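Local coordinates for BvnE (Penicillium brevicompactum, PDB 6U9I), which catalyses, as an isomerase (pinacolase), a stereoselective semipinacol rearrangement in the fungal assembly of brevianamides, at residues A[14-19]-A[90-95]; A[22-26]-A[97-101]; A[39-43]-A[128-132]; A[73-77]-A[105-109]. One frame throughout, in Å; residues are numbered along the deposited sequence.

In the fold
All four contacts tie other parts of the chain to one curved mixed sheet. Contacts 1 and 2 share helix 14-31, with centres about 12 Å apart. They touch where Val97 CG2 packs on Val90 CG2 and on the carbonyl of Leu18. Contact 3 adds the short strand 41-42 to the sheet, and its centre is about 13 Å from that of contact 2. The two meet through Trp25 and Leu129. Contact 4 shares strand 96-107 with contact 2, but its centre lies about 22 Å away. Contacts 1 and 4 are on opposite sides of the chain's centre, about 34 Å apart between centres. The helix-and-sheet layout is consistent with the NTF2-like (SnoaL-like) fold.

Contact 1 of 4, residues A[14-19]-A[90-95]; sequences LREQLI and VDERLR
Val90 meets three side chains of the helical segment 14-19. Its CG1 packs on Leu18 CD1 at 3.8 Å. Its CG2 lies 3.6 Å from Ile19 CG1. Val90 CG1 is anti to the backbone N (chi1 -177°), and this directs one methyl at each of these two residues. Val90 CB sits over one face of the Arg15 guanidinium, toward the rim, 3.7 Å from NH1. Leu18 CD1 also reaches the backbone of Glu92, 3.9 Å from its CA.

Leu14 CD2 stands over the centre of the Arg95 guanidinium, 3.7 Å from CZ. Glu92 runs past Leu14 in the opposite direction. Its OE2 is 3.3 Å from Leu14 CB, and its OE1 is equally close to Arg15 CB. A water in the plane of the Arg15 guanidinium accepts from NH1 at 3.0 Å. It also approaches Glu92 OE1, but too closely to be trusted.

Both arginines have charged partners farther out. Arg15 forms a salt bridge with Asp91 of the second subunit. Arg95 pairs with Glu124. Within its own segment, Arg95 NH2 bonds weakly to the carbonyls of Glu92 and Arg93. Asp91 OD2 accepts from Val90 N of the second subunit and pairs with Arg15 there. Its OD1 accepts from Leu94 N, an Asx motif at the turn after strand 89-91. The whole is a helix start packed on a short strand and its turn, at the dimer interface.

Contact 2 of 4, residues A[22-26]-A[97-101]; sequences AHRWL and VVMHL
Ala22, Trp25 and Leu26 of helix 14-31 pack on Val97, Met99 and Leu101 in the helix-on-sheet layer of the domain. All six residues are buried. The two segments run at 44° to each other, with their axes 10.6 Å apart at closest approach.

Ala22 CB touches Val97 CG1 at 3.7 Å. The methyl of Met99 takes the middle position. Its CE lies 4.0 Å from Trp25 CE3 and 4.1 Å from Leu26 CG. The Met99 chain is extended up to SD and turns at chi3 (-66°), which tucks the methyl among the three helix residues. The Trp25 and Leu26 side chains run past that of Met99 in the opposite direction.

Such a helix laid across the inside of a strongly curved sheet is consistent with the NTF2-like (SnoaL-like) fold. The alternate residues Val98 and His100 belong to the other side of strand 96-107, where Val98 packs on Val98 of the second subunit.

Leu101 CD1 meets the indole of Trp25 at its edge, in the ring plane, 3.8 Å from CZ3. Leu101 CD2 lies 3.9 Å from Leu26 CD2, the two leucines crossing at a slant. Farther out, Leu80 touches both Leu26 and Leu101, while Leu120 touches Trp25 and Met99.

Contact 3 of 4, residues A[39-43]-A[128-132]; sequences SHRTE and LLRDV
Arg41 and Leu129 lie side by side and point the same way, with Arg41 CG 4.0 Å from Leu129 CD2. They form a parallel beta bridge. Leu129 N donates to His40 O at 2.9 Å in a nearly straight bond (169° at the hydrogen). Leu129 O accepts from Thr42 N at 2.8 Å, with Arg41 CA at its side in a CA-H...O contact. In one of its two conformers, Arg41 crosses Val132 at about a right angle. Its NE there bonds to Asn61 and its NH2 to Thr47.

Thr42 slants across Leu128, bringing CG2 to 3.8 Å from Leu128 CB. Its OG1 stands between the backbone N and the carbonyl carbon (chi1 63°), and this turns the hydroxyl toward Arg130, 3.5 Å from CA. A glycine here would probably leave Leu128 CB and Arg130 CB without their packing partner and open a gap between the two segments. Leu128 CD2 lies against the backbone of His40, 3.6 Å from its carbonyl carbon.

Just beyond the bridge, Arg130 and Asp131 both face Thr121 of the neighbouring strand 110-122, a classic beta bulge. Leu129 packs on Trp25 of helix 14-31. The weakly bonded strand 41-42 is a one-bridge parallel addition to strand 129-136, ahead of the corner at Glu43 and of strand 45-50, which also runs parallel to 129-136.

Contact 4 of 4, residues A[73-77]-A[105-109]; sequences AQMKN and AEAAC
The Asn77 amide and the Glu106 carboxylate meet at steeply inclined planes, 79° apart. Asn77 ND2 donates to Glu106 OE1, which lies almost in the plane of the amide. The carboxylate is approached from above, with ND2 raised 42° out of its plane. The modelled 2.5 Å between Asn77 ND2 and Glu106 OE1 is very short, and the exact length is doubtful. Glu106 OE2 bonds to the hydroxyl of Tyr104, giving the carboxylate a second anchor. An alanine in place of Glu106 would probably leave the Asn77 amide without this acceptor, free to turn, and the Tyr104 hydroxyl without its mate.

In the backbone, Lys76 and Glu106 form an antiparallel hydrogen-bonded pair. Lys76 N donates to Glu106 O at 2.8 Å, and Glu106 N returns the same bond to Lys76 O. The Lys76 chain bends at chi2 and lies over this pairing, with CD 3.3 Å from Glu106 O. Lys76 NZ ends beside the backbone of Ala107, 3.6 Å from Ala107 C. On the other side of the backbone, Met75 curls so that CE presses on Ala105 CB at 3.4 Å, a tight carbon pair. A water then links Gln74 O, at 2.6 Å, to Ala108 N, at 2.8 Å.

Segment 73-77 carries the chain from the end of helix 61-74 into strand 78-82, which pairs with strand 96-107. Helix 138-150 lies alongside, with Phe144 on Ala107 and Gln148 on Gln74.

Contact 1 of 4, residues A[14-19]-A[90-95]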
loop_
_atom_site.group_PDB
_atom_site.type_symbol
_atom_site.label_atom_id
_atom_site.label_comp_id
_atom_site.label_asym_id
_atom_site.label_seq_id
_atom_site.Cartn_x
_atom_site.Cartn_y
_atom_site.Cartn_z
ATOM N N LEU A 14 -17.263 14.846 7.030
ATOM C CA LEU A 14 -16.891 14.090 5.841
ATOM C C LEU A 14 -15.949 12.935 6.168
ATOM O O LEU A 14 -16.037 11.869 5.544
ATOM C CB LEU A 14 -16.256 15.017 4.818
ATOM C CG LEU A 14 -15.929 14.326 3.502
ATOM C CD1 LEU A 14 -17.198 14.004 2.736
ATOM C CD2 LEU A 14 -15.032 15.234 2.686
ATOM N N ARG A 15 -15.046 13.119 7.133
ATOM C CA ARG A 15 -14.172 12.020 7.535
ATOM C C ARG A 15 -14.983 10.813 7.987
ATOM O O ARG A 15 -14.705 9.677 7.591
ATOM C CB ARG A 15 -13.227 12.466 8.648
ATOM C CG ARG A 15 -12.351 11.337 9.158
ATOM C CD ARG A 15 -11.511 11.741 10.371
ATOM N NE ARG A 15 -10.505 10.721 10.663
ATOM C CZ ARG A 15 -9.309 10.688 10.090
ATOM N NH1 ARG A 15 -8.974 11.627 9.200
ATOM N NH2 ARG A 15 -8.452 9.717 10.392
ATOM N N GLU A 16 -15.993 11.032 8.828
ATOM C CA GLU A 16 -16.768 9.894 9.306
ATOM C C GLU A 16 -17.539 9.238 8.167
ATOM O O GLU A 16 -17.632 8.008 8.106
ATOM C CB GLU A 16 -17.700 10.328 10.443
ATOM C CG GLU A 16 -16.961 10.869 11.679
ATOM C CD GLU A 16 -16.387 12.276 11.484
ATOM O OE1 GLU A 16 -16.690 12.913 10.452
ATOM O OE2 GLU A 16 -15.628 12.741 12.362
ATOM N N GLN A 17 -18.068 10.042 7.238
ATOM C CA GLN A 17 -18.751 9.484 6.075
ATOM C C GLN A 17 -17.818 8.602 5.250
ATOM O O GLN A 17 -18.225 7.538 4.773
ATOM C CB GLN A 17 -19.307 10.603 5.199
ATOM C CG GLN A 17 -19.833 10.117 3.844
ATOM C CD GLN A 17 -21.104 9.292 3.962
ATOM O OE1 GLN A 17 -22.206 9.832 3.898
ATOM N NE2 GLN A 17 -20.958 7.976 4.127
ATOM N N LEU A 18 -16.568 9.040 5.055
ATOM C CA LEU A 18 -15.633 8.241 4.263
ATOM C C LEU A 18 -15.277 6.945 4.985
ATOM O O LEU A 18 -15.137 5.889 4.354
ATOM C CB LEU A 18 -14.381 9.063 3.940
ATOM C CG LEU A 18 -14.606 10.219 2.946
ATOM C CD1 LEU A 18 -13.470 11.238 3.007
ATOM C CD2 LEU A 18 -14.762 9.683 1.507
ATOM N N ILE A 19 -15.161 6.998 6.315
ATOM C CA ILE A 19 -14.888 5.784 7.076
ATOM C C ILE A 19 -16.067 4.822 6.992
ATOM O O ILE A 19 -15.883 3.615 6.813
ATOM C CB ILE A 19 -14.531 6.144 8.534
ATOM C CG1 ILE A 19 -13.169 6.840 8.564
ATOM C CG2 ILE A 19 -14.559 4.890 9.427
ATOM C CD1 ILE A 19 -12.718 7.318 9.935
ATOM N N VAL A 90 -7.498 8.477 6.195
ATOM C CA VAL A 90 -8.533 9.217 5.469
ATOM C C VAL A 90 -8.001 10.580 5.048
ATOM O O VAL A 90 -7.605 11.386 5.902
ATOM C CB VAL A 90 -9.807 9.388 6.311
ATOM C CG1 VAL A 90 -10.886 10.106 5.486
ATOM C CG2 VAL A 90 -10.307 8.038 6.778
ATOM N N ASP A 91 -8.041 10.862 3.731
ATOM C CA ASP A 91 -7.767 12.195 3.191
ATOM C C ASP A 91 -9.110 12.781 2.765
ATOM O O ASP A 91 -9.600 12.483 1.672
ATOM C CB ASP A 91 -6.780 12.133 2.025
ATOM C CG ASP A 91 -6.351 13.529 1.521
ATOM O OD1 ASP A 91 -7.062 14.515 1.785
ATOM O OD2 ASP A 91 -5.302 13.639 0.843
ATOM N N GLU A 92 -9.700 13.614 3.634
ATOM C CA GLU A 92 -11.012 14.198 3.349
ATOM C C GLU A 92 -10.993 15.026 2.073
ATOM O O GLU A 92 -11.955 15.009 1.299
ATOM C CB GLU A 92 -11.457 15.093 4.504
ATOM C CG GLU A 92 -12.107 14.392 5.648
ATOM C CD GLU A 92 -12.631 15.381 6.675
ATOM O OE1 GLU A 92 -12.077 15.429 7.795
ATOM O OE2 GLU A 92 -13.585 16.128 6.351
ATOM N N ARG A 93 -9.920 15.785 1.860
ATOM C CA ARG A 93 -9.863 16.678 0.707
ATOM C C ARG A 93 -9.913 15.901 -0.604
ATOM O O ARG A 93 -10.610 16.299 -1.547
ATOM C CB ARG A 93 -8.600 17.533 0.770
ATOM C CG ARG A 93 -8.440 18.439 -0.444
ATOM C CD ARG A 93 -7.413 19.535 -0.211
ATOM N NE ARG A 93 -7.202 20.305 -1.437
ATOM C CZ ARG A 93 -7.772 21.479 -1.689
ATOM N NH1 ARG A 93 -7.529 22.103 -2.836
ATOM N NH2 ARG A 93 -8.578 22.034 -0.791
ATOM N N LEU A 94 -9.185 14.792 -0.685
ATOM C CA LEU A 94 -9.135 13.971 -1.884
ATOM C C LEU A 94 -10.205 12.884 -1.921
ATOM O O LEU A 94 -10.290 12.159 -2.923
ATOM C CB LEU A 94 -7.749 13.335 -2.019
ATOM C CG LEU A 94 -6.573 14.317 -2.054
ATOM C CD1 LEU A 94 -5.280 13.594 -2.366
ATOM C CD2 LEU A 94 -6.829 15.414 -3.096
ATOM N N ARG A 95 -11.020 12.756 -0.868
ATOM C CA ARG A 95 -12.030 11.696 -0.769
ATOM C C ARG A 95 -11.392 10.315 -0.875
ATOM O O ARG A 95 -11.954 9.401 -1.484
ATOM C CB ARG A 95 -13.127 11.842 -1.831
ATOM C CG ARG A 95 -14.317 12.686 -1.422
ATOM C CD ARG A 95 -13.900 14.079 -1.141
ATOM N NE ARG A 95 -15.014 15.017 -1.090
ATOM C CZ ARG A 95 -14.839 16.313 -0.878
ATOM N NH1 ARG A 95 -15.875 17.147 -0.846
ATOM N NH2 ARG A 95 -13.610 16.765 -0.678
HETATM O O HOH W 1 -10.026 14.280 8.436
#

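Contact 2 of 4, residues A[22-26]-A[97-101]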
loop_
_atom_site.group_PDB
_atom_site.type_symbol
_atom_site.label_atom_id
_atom_site.label_comp_id
_atom_site.label_asym_id
_atom_site.label_seq_id
_atom_site.Cartn_x
_atom_site.Cartn_y
_atom_site.Cartn_z
ATOM N N ALA A 22 -15.914 3.265 3.583
ATOM C CA ALA A 22 -14.835 2.285 3.493
ATOM C C ALA A 22 -15.204 1.001 4.227
ATOM O O ALA A 22 -14.934 -0.106 3.742
ATOM C CB ALA A 22 -13.534 2.865 4.055
ATOM N N HIS A 23 -15.826 1.118 5.403
ATOM C CA HIS A 23 -16.247 -0.095 6.090
ATOM C C HIS A 23 -17.379 -0.788 5.351
ATOM O O HIS A 23 -17.464 -2.021 5.374
ATOM C CB HIS A 23 -16.639 0.223 7.533
ATOM C CG HIS A 23 -15.458 0.370 8.445
ATOM N ND1 HIS A 23 -14.584 -0.668 8.700
ATOM C CD2 HIS A 23 -14.991 1.433 9.143
ATOM C CE1 HIS A 23 -13.635 -0.249 9.520
ATOM N NE2 HIS A 23 -13.858 1.022 9.802
ATOM N N ARG A 24 -18.242 -0.027 4.672
ATOM C CA ARG A 24 -19.263 -0.669 3.855
ATOM C C ARG A 24 -18.631 -1.458 2.723
ATOM O O ARG A 24 -19.090 -2.557 2.386
ATOM C CB ARG A 24 -20.249 0.364 3.309
ATOM C CG ARG A 24 -21.370 -0.261 2.472
ATOM C CD ARG A 24 -22.304 0.810 1.946
ATOM N NE ARG A 24 -21.564 1.774 1.135
ATOM C CZ ARG A 24 -22.097 2.871 0.605
ATOM N NH1 ARG A 24 -21.341 3.692 -0.112
ATOM N NH2 ARG A 24 -23.385 3.144 0.796
ATOM N N TRP A 25 -17.572 -0.904 2.113
ATOM C CA TRP A 25 -16.873 -1.634 1.062
ATOM C C TRP A 25 -16.319 -2.954 1.593
ATOM O O TRP A 25 -16.438 -3.993 0.937
ATOM C CB TRP A 25 -15.758 -0.760 0.479
ATOM C CG TRP A 25 -15.007 -1.414 -0.634
ATOM C CD1 TRP A 25 -15.409 -1.529 -1.934
ATOM C CD2 TRP A 25 -13.717 -2.047 -0.552
ATOM N NE1 TRP A 25 -14.449 -2.191 -2.671
ATOM C CE2 TRP A 25 -13.404 -2.520 -1.844
ATOM C CE3 TRP A 25 -12.795 -2.256 0.488
ATOM C CZ2 TRP A 25 -12.212 -3.195 -2.126
ATOM C CZ3 TRP A 25 -11.607 -2.931 0.200
ATOM C CH2 TRP A 25 -11.330 -3.386 -1.093
ATOM N N LEU A 26 -15.721 -2.934 2.787
ATOM C CA LEU A 26 -15.226 -4.172 3.376
ATOM C C LEU A 26 -16.364 -5.154 3.637
ATOM O O LEU A 26 -16.226 -6.357 3.382
ATOM C CB LEU A 26 -14.496 -3.878 4.689
ATOM C CG LEU A 26 -13.066 -3.328 4.671
ATOM C CD1 LEU A 26 -12.554 -3.268 6.105
ATOM C CD2 LEU A 26 -12.125 -4.179 3.821
ATOM N N VAL A 97 -9.476 6.889 1.021
ATOM C CA VAL A 97 -9.258 6.086 2.228
ATOM C C VAL A 97 -8.252 4.996 1.892
ATOM O O VAL A 97 -8.458 4.236 0.940
ATOM C CB VAL A 97 -10.559 5.452 2.755
ATOM C CG1 VAL A 97 -10.262 4.607 4.025
ATOM C CG2 VAL A 97 -11.593 6.531 3.055
ATOM N N VAL A 98 -7.180 4.902 2.683
ATOM C CA VAL A 98 -6.144 3.888 2.487
ATOM C C VAL A 98 -6.270 2.844 3.590
ATOM O O VAL A 98 -6.421 3.203 4.761
ATOM C CB VAL A 98 -4.744 4.522 2.491
ATOM C CG1 VAL A 98 -3.665 3.449 2.326
ATOM C CG2 VAL A 98 -4.645 5.558 1.366
ATOM N N MET A 99 -6.199 1.562 3.223
ATOM C CA MET A 99 -6.324 0.489 4.206
ATOM C C MET A 99 -5.318 -0.615 3.932
ATOM O O MET A 99 -5.178 -1.086 2.800
ATOM C CB MET A 99 -7.734 -0.103 4.227
ATOM C CG MET A 99 -8.768 0.893 4.757
ATOM S SD MET A 99 -10.401 0.181 4.941
ATOM C CE MET A 99 -10.817 -0.165 3.237
ATOM N N HIS A 100 -4.646 -1.035 4.996
ATOM C CA HIS A 100 -3.743 -2.176 4.976
ATOM C C HIS A 100 -4.564 -3.400 5.365
ATOM O O HIS A 100 -5.073 -3.470 6.483
ATOM C CB HIS A 100 -2.608 -1.912 5.964
ATOM C CG HIS A 100 -1.464 -2.866 5.865
ATOM N ND1 HIS A 100 -0.496 -2.947 6.844
ATOM C CD2 HIS A 100 -1.122 -3.771 4.916
ATOM C CE1 HIS A 100 0.395 -3.865 6.504
ATOM N NE2 HIS A 100 0.038 -4.380 5.338
ATOM N N LEU A 101 -4.716 -4.352 4.440
ATOM C CA LEU A 101 -5.707 -5.415 4.563
ATOM C C LEU A 101 -5.071 -6.793 4.468
ATOM O O LEU A 101 -4.063 -6.988 3.787
ATOM C CB LEU A 101 -6.778 -5.323 3.463
ATOM C CG LEU A 101 -7.586 -4.029 3.353
ATOM C CD1 LEU A 101 -8.566 -4.104 2.176
ATOM C CD2 LEU A 101 -8.326 -3.702 4.649
#

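Contact 3 of 4, residues A[39-43]-A[128-132]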
loop_
_atom_site.group_PDB
_atom_site.type_symbol
_atom_site.label_atom_id
_atom_site.label_comp_id
_atom_site.label_asym_id
_atom_site.label_seq_id
_atom_site.Cartn_x
_atom_site.Cartn_y
_atom_site.Cartn_z
ATOM N N SER A 39 -20.917 -3.509 -5.543
ATOM C CA SER A 39 -21.978 -2.582 -5.184
ATOM C C SER A 39 -21.408 -1.234 -4.751
ATOM O O SER A 39 -20.242 -1.121 -4.360
ATOM C CB SER A 39 -22.847 -3.159 -4.059
ATOM O OG SER A 39 -22.078 -3.364 -2.890
ATOM N N HIS A 40 -22.266 -0.205 -4.814
ATOM C CA HIS A 40 -21.946 1.151 -4.344
ATOM C C HIS A 40 -20.710 1.718 -5.040
ATOM O O HIS A 40 -19.823 2.300 -4.408
ATOM C CB HIS A 40 -21.770 1.186 -2.824
ATOM C CG HIS A 40 -22.945 0.633 -2.078
ATOM N ND1 HIS A 40 -24.132 1.320 -1.955
ATOM C CD2 HIS A 40 -23.124 -0.549 -1.445
ATOM C CE1 HIS A 40 -24.988 0.592 -1.258
ATOM N NE2 HIS A 40 -24.403 -0.550 -0.943
ATOM N N ARG A 41 -20.669 1.549 -6.355
ATOM C CA ARG A 41 -19.620 2.097 -7.199
ATOM C C ARG A 41 -20.242 3.045 -8.214
ATOM O O ARG A 41 -21.397 2.866 -8.618
ATOM C CB ARG A 41 -18.841 0.982 -7.926
ATOM C CG ARG A 41 -17.882 0.186 -7.034
ATOM C CD ARG A 41 -17.468 -1.159 -7.640
ATOM N NE ARG A 41 -16.723 -1.044 -8.899
ATOM C CZ ARG A 41 -15.407 -1.223 -9.032
ATOM N NH1 ARG A 41 -14.837 -1.108 -10.231
ATOM N NH2 ARG A 41 -14.662 -1.523 -7.981
ATOM N N THR A 42 -19.476 4.054 -8.621
ATOM C CA THR A 42 -19.912 4.895 -9.734
ATOM C C THR A 42 -19.890 4.094 -11.035
ATOM O O THR A 42 -19.282 3.027 -11.127
ATOM C CB THR A 42 -19.014 6.121 -9.893
ATOM O OG1 THR A 42 -17.690 5.679 -10.222
ATOM C CG2 THR A 42 -18.996 6.963 -8.643
ATOM N N GLU A 43 -20.527 4.642 -12.081
ATOM C CA GLU A 43 -20.612 3.886 -13.328
ATOM C C GLU A 43 -19.244 3.691 -13.972
ATOM O O GLU A 43 -19.003 2.652 -14.593
ATOM C CB GLU A 43 -21.577 4.567 -14.307
ATOM C CG GLU A 43 -23.003 4.685 -13.759
ATOM C CD GLU A 43 -23.565 3.347 -13.278
ATOM O OE1 GLU A 43 -24.221 3.325 -12.210
ATOM O OE2 GLU A 43 -23.359 2.320 -13.969
ATOM N N LEU A 128 -20.173 6.939 -2.988
ATOM C CA LEU A 128 -19.963 5.933 -4.011
ATOM C C LEU A 128 -18.475 5.829 -4.292
ATOM O O LEU A 128 -17.783 6.845 -4.382
ATOM C CB LEU A 128 -20.697 6.282 -5.315
ATOM C CG LEU A 128 -22.219 6.170 -5.351
ATOM C CD1 LEU A 128 -22.699 6.614 -6.725
ATOM C CD2 LEU A 128 -22.657 4.745 -5.073
ATOM N N LEU A 129 -17.999 4.601 -4.441
ATOM C CA LEU A 129 -16.610 4.343 -4.794
ATOM C C LEU A 129 -16.370 4.640 -6.273
ATOM O O LEU A 129 -17.062 4.101 -7.137
ATOM C CB LEU A 129 -16.282 2.884 -4.494
ATOM C CG LEU A 129 -14.868 2.378 -4.690
ATOM C CD1 LEU A 129 -13.900 3.075 -3.725
ATOM C CD2 LEU A 129 -14.938 0.889 -4.420
ATOM N N ARG A 130 -15.370 5.477 -6.571
ATOM C CA ARG A 130 -15.078 5.823 -7.961
ATOM C C ARG A 130 -13.740 5.288 -8.454
ATOM O O ARG A 130 -13.484 5.328 -9.661
ATOM C CB ARG A 130 -15.126 7.348 -8.163
ATOM C CG ARG A 130 -13.960 8.110 -7.536
ATOM C CD ARG A 130 -14.038 9.620 -7.830
ATOM N NE ARG A 130 -13.973 9.892 -9.274
ATOM C CZ ARG A 130 -14.110 11.105 -9.799
ATOM N NH1 ARG A 130 -14.035 11.289 -11.124
ATOM N NH2 ARG A 130 -14.307 12.137 -9.000
ATOM N N ASP A 131 -12.896 4.762 -7.568
ATOM C CA ASP A 131 -11.618 4.200 -7.982
ATOM C C ASP A 131 -11.088 3.340 -6.849
ATOM O O ASP A 131 -11.245 3.694 -5.682
ATOM C CB ASP A 131 -10.594 5.289 -8.312
ATOM C CG ASP A 131 -9.322 4.720 -8.914
ATOM O OD1 ASP A 131 -9.364 4.345 -10.106
ATOM O OD2 ASP A 131 -8.285 4.641 -8.212
ATOM N N VAL A 132 -10.465 2.217 -7.197
ATOM C CA VAL A 132 -9.743 1.380 -6.235
ATOM C C VAL A 132 -8.392 1.026 -6.821
ATOM O O VAL A 132 -8.327 0.485 -7.930
ATOM C CB VAL A 132 -10.489 0.074 -5.916
ATOM C CG1 VAL A 132 -9.792 -0.636 -4.777
ATOM C CG2 VAL A 132 -11.899 0.343 -5.586
#

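Contact 4 of 4, residues A[73-77]-A[105-109]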
loop_
_atom_site.group_PDB
_atom_site.type_symbol
_atom_site.label_atom_id
_atom_site.label_comp_id
_atom_site.label_asym_id
_atom_site.label_seq_id
_atom_site.Cartn_x
_atom_site.Cartn_y
_atom_site.Cartn_z
ATOM N N ALA A 73 -16.911 -18.839 -7.103
ATOM C CA ALA A 73 -17.137 -20.250 -7.388
ATOM C C ALA A 73 -15.965 -21.132 -6.971
ATOM O O ALA A 73 -16.147 -22.343 -6.809
ATOM C CB ALA A 73 -17.417 -20.458 -8.876
ATOM N N GLN A 74 -14.775 -20.560 -6.781
ATOM C CA GLN A 74 -13.582 -21.345 -6.501
ATOM C C GLN A 74 -13.074 -21.223 -5.072
ATOM O O GLN A 74 -12.129 -21.932 -4.708
ATOM C CB GLN A 74 -12.453 -20.946 -7.462
ATOM C CG GLN A 74 -12.815 -21.145 -8.916
ATOM C CD GLN A 74 -11.757 -20.603 -9.849
ATOM O OE1 GLN A 74 -10.745 -20.053 -9.405
ATOM N NE2 GLN A 74 -11.983 -20.754 -11.151
ATOM N N MET A 75 -13.650 -20.344 -4.258
ATOM C CA MET A 75 -13.167 -20.134 -2.907
ATOM C C MET A 75 -14.331 -20.106 -1.929
ATOM O O MET A 75 -15.458 -19.751 -2.286
ATOM C CB MET A 75 -12.350 -18.838 -2.805
ATOM C CG MET A 75 -11.288 -18.748 -3.889
ATOM S SD MET A 75 -9.784 -17.947 -3.345
ATOM C CE MET A 75 -10.456 -16.362 -2.871
ATOM N N LYS A 76 -14.039 -20.505 -0.696
ATOM C CA LYS A 76 -15.015 -20.555 0.380
ATOM C C LYS A 76 -14.460 -19.817 1.590
ATOM O O LYS A 76 -13.247 -19.641 1.733
ATOM C CB LYS A 76 -15.359 -22.009 0.777
ATOM C CG LYS A 76 -15.352 -23.001 -0.379
ATOM C CD LYS A 76 -14.078 -23.856 -0.376
ATOM C CE LYS A 76 -13.771 -24.444 -1.758
ATOM N NZ LYS A 76 -12.576 -25.333 -1.719
ATOM N N ASN A 77 -15.369 -19.405 2.474
ATOM C CA ASN A 77 -15.009 -18.806 3.762
ATOM C C ASN A 77 -14.072 -17.615 3.581
ATOM O O ASN A 77 -13.082 -17.454 4.300
ATOM C CB ASN A 77 -14.401 -19.849 4.695
ATOM C CG ASN A 77 -15.386 -20.934 5.041
ATOM O OD1 ASN A 77 -16.568 -20.659 5.258
ATOM N ND2 ASN A 77 -14.922 -22.175 5.062
ATOM N N ALA A 105 -9.055 -17.071 2.460
ATOM C CA ALA A 105 -10.074 -17.885 1.814
ATOM C C ALA A 105 -9.571 -19.318 1.737
ATOM O O ALA A 105 -8.400 -19.603 1.996
ATOM C CB ALA A 105 -10.428 -17.357 0.427
ATOM N N GLU A 106 -10.481 -20.217 1.379
ATOM C CA GLU A 106 -10.186 -21.639 1.272
ATOM C C GLU A 106 -10.434 -22.055 -0.166
ATOM O O GLU A 106 -11.532 -21.852 -0.698
ATOM C CB GLU A 106 -11.042 -22.450 2.254
ATOM C CG GLU A 106 -10.610 -22.273 3.708
ATOM C CD GLU A 106 -11.707 -22.583 4.722
ATOM O OE1 GLU A 106 -12.739 -23.173 4.336
ATOM O OE2 GLU A 106 -11.536 -22.230 5.912
ATOM N N ALA A 107 -9.406 -22.593 -0.804
ATOM C CA ALA A 107 -9.461 -22.987 -2.202
ATOM C C ALA A 107 -9.139 -24.476 -2.316
ATOM O O ALA A 107 -8.832 -25.140 -1.324
ATOM C CB ALA A 107 -8.501 -22.130 -3.029
ATOM N N ALA A 108 -9.225 -25.008 -3.540
ATOM C CA ALA A 108 -8.908 -26.419 -3.739
ATOM C C ALA A 108 -7.456 -26.706 -3.378
ATOM O O ALA A 108 -7.155 -27.726 -2.748
ATOM C CB ALA A 108 -9.199 -26.830 -5.183
ATOM N N CYS A 109 -6.541 -25.804 -3.739
ATOM C CA CYS A 109 -5.126 -25.991 -3.441
ATOM C C CYS A 109 -4.771 -25.680 -1.993
ATOM O O CYS A 109 -3.590 -25.751 -1.637
ATOM C CB CYS A 109 -4.262 -25.127 -4.370
ATOM S SG CYS A 109 -4.308 -23.344 -4.019
HETATM O O HOH W 2 -10.371 -23.609 -5.731
#